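Local coordinates for protein TetR family transcriptional regulator (Streptomyces coelicolor, PDB 6SRN) that probably acts as a DNA-binding transcriptional repressor of the TetR family, and binds a furan-carboxylic acid bacterial hormone in the control of antibiotic production, at residues A[126-129]-A[130-134]; A[184-187]-A[188-192]; A[198-201]-A[202-205]. All blocks are in the same frame, centred on the assembly; numbering follows the deposited sequence.

Contact 1: residues A[126-129]-A[130-134]; sequences GARL and QSERA
The C-terminal turn of helix 121-131 in the ligand-binding domain is tied together by Arg128, Ser131 and Glu132, and the same turn carries Gln130 into the hormone pocket. The Arg128 chain runs extended, with CG anti to the backbone N (chi1 -177°), which lays its NE over the carboxylate one turn on. Arg128 NE donates to Glu132 OE2 at 3.0 Å in an almost straight salt bridge, 176° at the hydrogen. The oxygen lies in the guanidinium plane, yet the nitrogen comes from above the carboxylate plane, and the two flat groups stand nearly perpendicular. A long, flexible arginine suits this place: its NH1 goes on to Ala43 O while Glu132 OE1 accepts from Tyr47 N, both in the last turns of helix 31-49, so the i to i+4 pair links the regulatory domain to the N-terminal, helix-turn-helix-bearing part of a TetR-type fold.

As the helix closes, Arg128 O takes two donors. Ser131 OG approaches to 2.7 Å in the carbonyl plane, on a lone pair, and Glu132 N bonds to the same Arg128 O at 3.2 Å. A serine is short enough to fold its hydroxyl back onto its own helix here. Glu132 is the first residue to leave helical angles, and its N also makes a weak bond to Leu129 O.

Leu129 turns its branched, apolar end to Val80 and Val81 of helix 73-86 and to Phe42. Gln130, whose N bonds to Gly126 O at 3.1 Å, keeps CG beside that N (chi1 -66°), 3.3 Å from Gly126 O. The bend at chi2 then turns the amide so that NE2 donates to Pro141 O and Tyr85 OH, which holds it beside the bound furan ligand.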
# COMPACT_ATOMS: atom_id res chain seq x y z
N GLY A 126 2.65 3.09 13.66
CA GLY A 126 3.48 3.78 12.65
C GLY A 126 2.87 3.67 11.29
O GLY A 126 2.77 4.65 10.57
N ALA A 127 2.43 2.47 10.93
CA ALA A 127 1.81 2.25 9.64
C ALA A 127 0.48 2.98 9.52
O ALA A 127 0.19 3.65 8.50
CB ALA A 127 1.62 0.75 9.34
N ARG A 128 -0.35 2.94 10.56
CA ARG A 128 -1.61 3.63 10.47
C ARG A 128 -1.45 5.12 10.36
O ARG A 128 -2.15 5.76 9.57
CB ARG A 128 -2.52 3.29 11.66
CG ARG A 128 -3.89 3.95 11.54
CD ARG A 128 -4.92 3.27 12.39
NE ARG A 128 -6.23 3.90 12.17
CZ ARG A 128 -7.37 3.45 12.70
NH1 ARG A 128 -7.37 2.41 13.49
NH2 ARG A 128 -8.53 4.06 12.42
N LEU A 129 -0.54 5.71 11.14
CA LEU A 129 -0.29 7.15 11.03
C LEU A 129 0.20 7.52 9.63
O LEU A 129 -0.28 8.52 9.05
CB LEU A 129 0.69 7.58 12.11
CG LEU A 129 0.16 7.43 13.54
CD1 LEU A 129 1.29 7.54 14.54
CD2 LEU A 129 -0.90 8.45 13.83
N GLN A 130 1.10 6.74 9.06
CA GLN A 130 1.56 6.98 7.66
C GLN A 130 0.44 6.77 6.63
O GLN A 130 0.42 7.42 5.56
CB GLN A 130 2.73 6.10 7.29
CG GLN A 130 3.99 6.40 8.06
CD GLN A 130 4.65 7.70 7.65
OE1 GLN A 130 3.99 8.74 7.61
NE2 GLN A 130 5.92 7.66 7.40
N SER A 131 -0.49 5.86 6.92
CA SER A 131 -1.63 5.64 6.00
C SER A 131 -2.48 6.86 5.91
O SER A 131 -3.11 7.11 4.86
CB SER A 131 -2.54 4.49 6.48
OG SER A 131 -3.57 4.99 7.36
N GLU A 132 -2.56 7.59 7.03
CA GLU A 132 -3.37 8.74 7.24
C GLU A 132 -2.60 10.02 6.91
O GLU A 132 -3.12 11.07 7.08
CB GLU A 132 -3.90 8.78 8.69
CG GLU A 132 -4.65 7.47 9.00
CD GLU A 132 -5.41 7.39 10.30
OE1 GLU A 132 -5.18 8.28 11.16
OE2 GLU A 132 -6.20 6.38 10.46
N ARG A 133 -1.39 9.92 6.36
CA ARG A 133 -0.55 11.12 6.26
C ARG A 133 -1.15 12.29 5.48
O ARG A 133 -0.86 13.41 5.81
CB ARG A 133 0.83 10.83 5.65
CG ARG A 133 0.77 10.34 4.21
CD ARG A 133 2.05 9.66 3.78
NE ARG A 133 3.20 10.55 3.70
CZ ARG A 133 3.66 11.16 2.61
NH1 ARG A 133 3.07 11.03 1.40
NH2 ARG A 133 4.75 11.89 2.70
N ALA A 134 -1.94 12.02 4.44
CA ALA A 134 -2.56 13.07 3.62
C ALA A 134 -3.56 13.93 4.40
O ALA A 134 -3.88 15.05 3.98
CB ALA A 134 -3.26 12.44 2.43

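Contact 2: residues A[184-187]-A[188-192]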
# COMPACT_ATOMS: atom_id res chain seq x y z
N MET A 184 1.76 -5.81 0.53
CA MET A 184 1.32 -7.08 1.15
C MET A 184 0.79 -6.84 2.56
O MET A 184 -0.31 -7.31 2.91
CB MET A 184 2.47 -8.06 1.11
CG MET A 184 2.21 -9.37 1.76
SD MET A 184 2.32 -9.37 3.56
CE MET A 184 3.95 -8.74 3.91
N GLN A 185 1.55 -6.09 3.35
CA GLN A 185 1.13 -5.91 4.75
C GLN A 185 -0.12 -5.04 4.83
O GLN A 185 -0.94 -5.22 5.71
CB GLN A 185 2.28 -5.45 5.63
CG GLN A 185 2.76 -4.01 5.40
CD GLN A 185 1.85 -2.99 6.06
OE1 GLN A 185 1.27 -3.22 7.11
NE2 GLN A 185 1.72 -1.84 5.44
N HIS A 186 -0.23 -4.06 3.93
CA HIS A 186 -1.38 -3.17 3.89
C HIS A 186 -2.64 -3.92 3.51
O HIS A 186 -3.68 -3.73 4.13
CB HIS A 186 -1.11 -2.02 2.95
CG HIS A 186 -2.08 -0.92 3.10
ND1 HIS A 186 -2.00 -0.00 4.12
CD2 HIS A 186 -3.15 -0.58 2.36
CE1 HIS A 186 -3.00 0.85 4.01
NE2 HIS A 186 -3.68 0.54 2.92
N VAL A 187 -2.54 -4.77 2.48
CA VAL A 187 -3.68 -5.56 2.12
C VAL A 187 -4.11 -6.45 3.29
O VAL A 187 -5.29 -6.59 3.57
CB VAL A 187 -3.40 -6.42 0.85
CG1 VAL A 187 -4.48 -7.49 0.63
CG2 VAL A 187 -3.18 -5.57 -0.40
N SER A 188 -3.13 -7.09 3.92
CA SER A 188 -3.40 -7.94 5.05
C SER A 188 -4.06 -7.18 6.20
O SER A 188 -5.01 -7.68 6.81
CB SER A 188 -2.10 -8.61 5.51
OG SER A 188 -2.32 -9.52 6.59
N ASP A 189 -3.63 -5.96 6.47
CA ASP A 189 -4.24 -5.14 7.48
C ASP A 189 -5.68 -4.81 7.08
O ASP A 189 -6.61 -4.97 7.87
CB ASP A 189 -3.44 -3.84 7.65
CG ASP A 189 -4.26 -2.68 8.27
OD1 ASP A 189 -5.01 -1.90 7.59
OD2 ASP A 189 -4.12 -2.56 9.44
N ASN A 190 -5.86 -4.31 5.86
CA ASN A 190 -7.15 -3.79 5.45
C ASN A 190 -8.20 -4.88 5.48
O ASN A 190 -9.34 -4.63 5.93
CB ASN A 190 -7.11 -3.22 4.04
CG ASN A 190 -6.41 -1.87 3.90
OD1 ASN A 190 -6.49 -1.30 2.83
ND2 ASN A 190 -5.78 -1.34 4.94
N LEU A 191 -7.86 -6.06 4.93
CA LEU A 191 -8.82 -7.12 4.80
C LEU A 191 -8.95 -8.00 6.01
O LEU A 191 -10.06 -8.44 6.32
CB LEU A 191 -8.49 -8.00 3.59
CG LEU A 191 -8.51 -7.29 2.21
CD1 LEU A 191 -8.20 -8.33 1.12
CD2 LEU A 191 -9.83 -6.60 1.96
N HIS A 192 -7.83 -8.24 6.69
CA HIS A 192 -7.77 -9.28 7.71
C HIS A 192 -7.09 -8.91 9.00
O HIS A 192 -6.79 -9.79 9.83
CB HIS A 192 -7.10 -10.53 7.12
CG HIS A 192 -7.75 -11.04 5.87
ND1 HIS A 192 -9.06 -11.47 5.83
CD2 HIS A 192 -7.28 -11.16 4.61
CE1 HIS A 192 -9.38 -11.81 4.60
NE2 HIS A 192 -8.32 -11.64 3.84
O HOH W 1 -6.54 1.40 2.55
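His186 has its CG anti to the backbone N (chi1 -166°), whereas Asn190 places CG beside its own N (chi1 -75°), and the two side chains meet one turn apart on helix 170-192, at the dimer face of the TetR-type ligand-binding domain. Asn190 ND2 sits 3.4 Å above the His186 ring plane, displaced toward the rim, with amide and ring planes 67° apart. The amide is held from both ends: ND2 donates to Asp189 OD1 at 2.8 Å, on the anti lone pair, and OD1 accepts from Tyr144 OH of the second subunit. Asparagine, with a donor and an acceptor on a short stem, suits both tasks.

Val187 and Leu191 lie side by side, CG1 of Val187 3.8 Å from CD1 of Leu191, as an apolar patch against the same Tyr144 of the second subunit, while the His186 ring meets Phe182 of both chains. On other sides of the helix, Ser188 OG bonds to Asp196, and Gln185, which touches the ligand, gives OE1 to Arg194. A water bridges His186 and Asn190, 3.0 Å from His186 NE2 and donating to Asn190 OD1 at 2.7 Å.

Contact 3: residues A[198-201]-A[202-205]; sequences MERW and QELR
Trp201, the residue with the most surface buried here, lays one face of its indole against Arg205, one turn further along helix 197-212. Arg205 CB stands 3.7 Å from the centroid of the Trp201 six-membered ring, 16° off its normal, a CH-pi contact. Arg205 CD reaches 3.3 Å from Trp201 NE1, so the aliphatic part of the arginine spans the indole while its guanidinium passes beyond it. With CG anti to the backbone N (chi1 -179°), the ring is directed forward along the helix, over Arg205. Leu204 CD2 comes to the ring's edge, 3.8 Å from Trp201 CZ3, and Phe181 of helix 170-192 meets the indole edge-to-face. Such a broad ring suits the seam between helices 102-119 and 170-192, while its N-H donates to a water that Arg205 NH1 also contacts weakly.

Gln202 OE1 accepts from Arg205 NE at 2.9 Å, but from above the carbonyl plane, and Arg205 NH1 pairs with Glu107. Glu203 is gripped side-on by Arg200, whose NE donates to OE2 of Glu203 at 2.9 Å and whose NH2 donates to Glu203 OE1 at 3.0 Å. Both nitrogens meet the carboxylate from above its plane, though its oxygens lie close to the guanidinium plane. A water donates to both Glu203 OE2 and Arg200 O.

Arg175 of the second subunit also binds Glu203 OE2, and Asp196 takes Arg200 NH1. Glu203 OE2 is therefore shared by two arginines, one from each subunit, which would be expected to favour the ionised carboxylate.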
# COMPACT_ATOMS: atom_id res chain seq x y z
N MET A 198 1.70 -13.63 7.67
CA MET A 198 2.87 -14.49 7.43
C MET A 198 2.71 -15.35 6.16
O MET A 198 3.70 -15.51 5.40
CB MET A 198 3.20 -15.36 8.66
CG MET A 198 3.46 -14.55 9.93
SD MET A 198 4.65 -13.20 9.83
CE MET A 198 6.18 -14.04 9.56
N GLU A 199 1.49 -15.86 5.92
CA GLU A 199 1.21 -16.62 4.71
C GLU A 199 1.28 -15.75 3.48
O GLU A 199 1.66 -16.23 2.42
CB GLU A 199 -0.20 -17.22 4.81
CG GLU A 199 -0.47 -18.16 5.95
CD GLU A 199 -1.23 -17.45 7.07
OE1 GLU A 199 -0.53 -16.69 7.71
OE2 GLU A 199 -2.49 -17.62 7.30
N ARG A 200 0.74 -14.53 3.59
CA ARG A 200 0.73 -13.62 2.44
C ARG A 200 2.17 -13.25 2.09
O ARG A 200 2.53 -13.14 0.91
CB ARG A 200 -0.13 -12.40 2.75
CG ARG A 200 -1.59 -12.67 3.07
CD ARG A 200 -2.42 -13.15 1.89
NE ARG A 200 -2.15 -14.53 1.51
CZ ARG A 200 -2.62 -15.59 2.17
NH1 ARG A 200 -3.43 -15.46 3.23
NH2 ARG A 200 -2.27 -16.78 1.75
N TRP A 201 2.99 -12.98 3.10
CA TRP A 201 4.41 -12.69 2.85
C TRP A 201 5.15 -13.89 2.27
O TRP A 201 5.86 -13.73 1.32
CB TRP A 201 5.09 -12.14 4.10
CG TRP A 201 6.54 -11.81 3.87
CD1 TRP A 201 7.58 -12.28 4.61
CD2 TRP A 201 7.11 -11.04 2.79
NE1 TRP A 201 8.75 -11.81 4.09
CE2 TRP A 201 8.50 -11.06 2.97
CE3 TRP A 201 6.57 -10.32 1.71
CZ2 TRP A 201 9.39 -10.40 2.10
CZ3 TRP A 201 7.44 -9.70 0.82
CH2 TRP A 201 8.84 -9.72 1.05
N GLN A 202 4.90 -15.08 2.79
CA GLN A 202 5.57 -16.26 2.26
C GLN A 202 5.35 -16.43 0.78
O GLN A 202 6.29 -16.67 0.03
CB GLN A 202 5.12 -17.51 2.99
CG GLN A 202 5.75 -18.82 2.47
CD GLN A 202 7.26 -18.69 2.21
OE1 GLN A 202 8.02 -18.28 3.09
NE2 GLN A 202 7.71 -19.09 1.00
N GLU A 203 4.11 -16.27 0.34
CA GLU A 203 3.85 -16.57 -1.07
C GLU A 203 4.44 -15.50 -1.99
O GLU A 203 4.83 -15.80 -3.10
CB GLU A 203 2.36 -16.79 -1.30
CG GLU A 203 1.47 -15.59 -1.14
CD GLU A 203 -0.00 -15.91 -0.92
OE1 GLU A 203 -0.47 -17.09 -0.68
OE2 GLU A 203 -0.75 -14.91 -0.97
N LEU A 204 4.46 -14.26 -1.55
CA LEU A 204 5.03 -13.18 -2.36
C LEU A 204 6.58 -13.22 -2.29
O LEU A 204 7.23 -13.07 -3.33
CB LEU A 204 4.52 -11.83 -1.81
CG LEU A 204 5.20 -10.56 -2.34
CD1 LEU A 204 5.06 -10.47 -3.83
CD2 LEU A 204 4.60 -9.33 -1.64
N ARG A 205 7.15 -13.39 -1.10
CA ARG A 205 8.60 -13.51 -0.88
C ARG A 205 9.17 -14.65 -1.72
O ARG A 205 10.26 -14.52 -2.33
CB ARG A 205 8.75 -13.79 0.60
CG ARG A 205 10.04 -14.05 1.28
CD ARG A 205 9.53 -14.68 2.57
NE ARG A 205 9.86 -16.07 2.64
CZ ARG A 205 11.11 -16.51 2.72
NH1 ARG A 205 12.13 -15.65 2.72
NH2 ARG A 205 11.34 -17.80 2.82
O HOH W 2 0.59 -12.46 -1.15
O HOH W 3 11.34 -12.90 4.37

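How the contacts relate
All three are local contacts between neighbouring turns of one helix, contact 1 at its helix's end, and each reaches the second subunit. Contact 1 has the largest buried share, four of eight residues and none exposed; contact 3, with two buried and two exposed, lies farthest out, its centre about 17 Å from the chain's centre. Contacts 2 and 3, on successive helices, pack directly: Met184 CE is 3.6 Å from Trp201 CB. Contacts 1 and 2 each lend a glutamine to the ligand pocket. Their chemistry differs: a salt bridge facing the DNA-binding part in contact 1, a hydrogen-bonded Asp-Asn pair, a histidine and a bridging water in contact 2, and a charged pair beside an aromatic seam in contact 3.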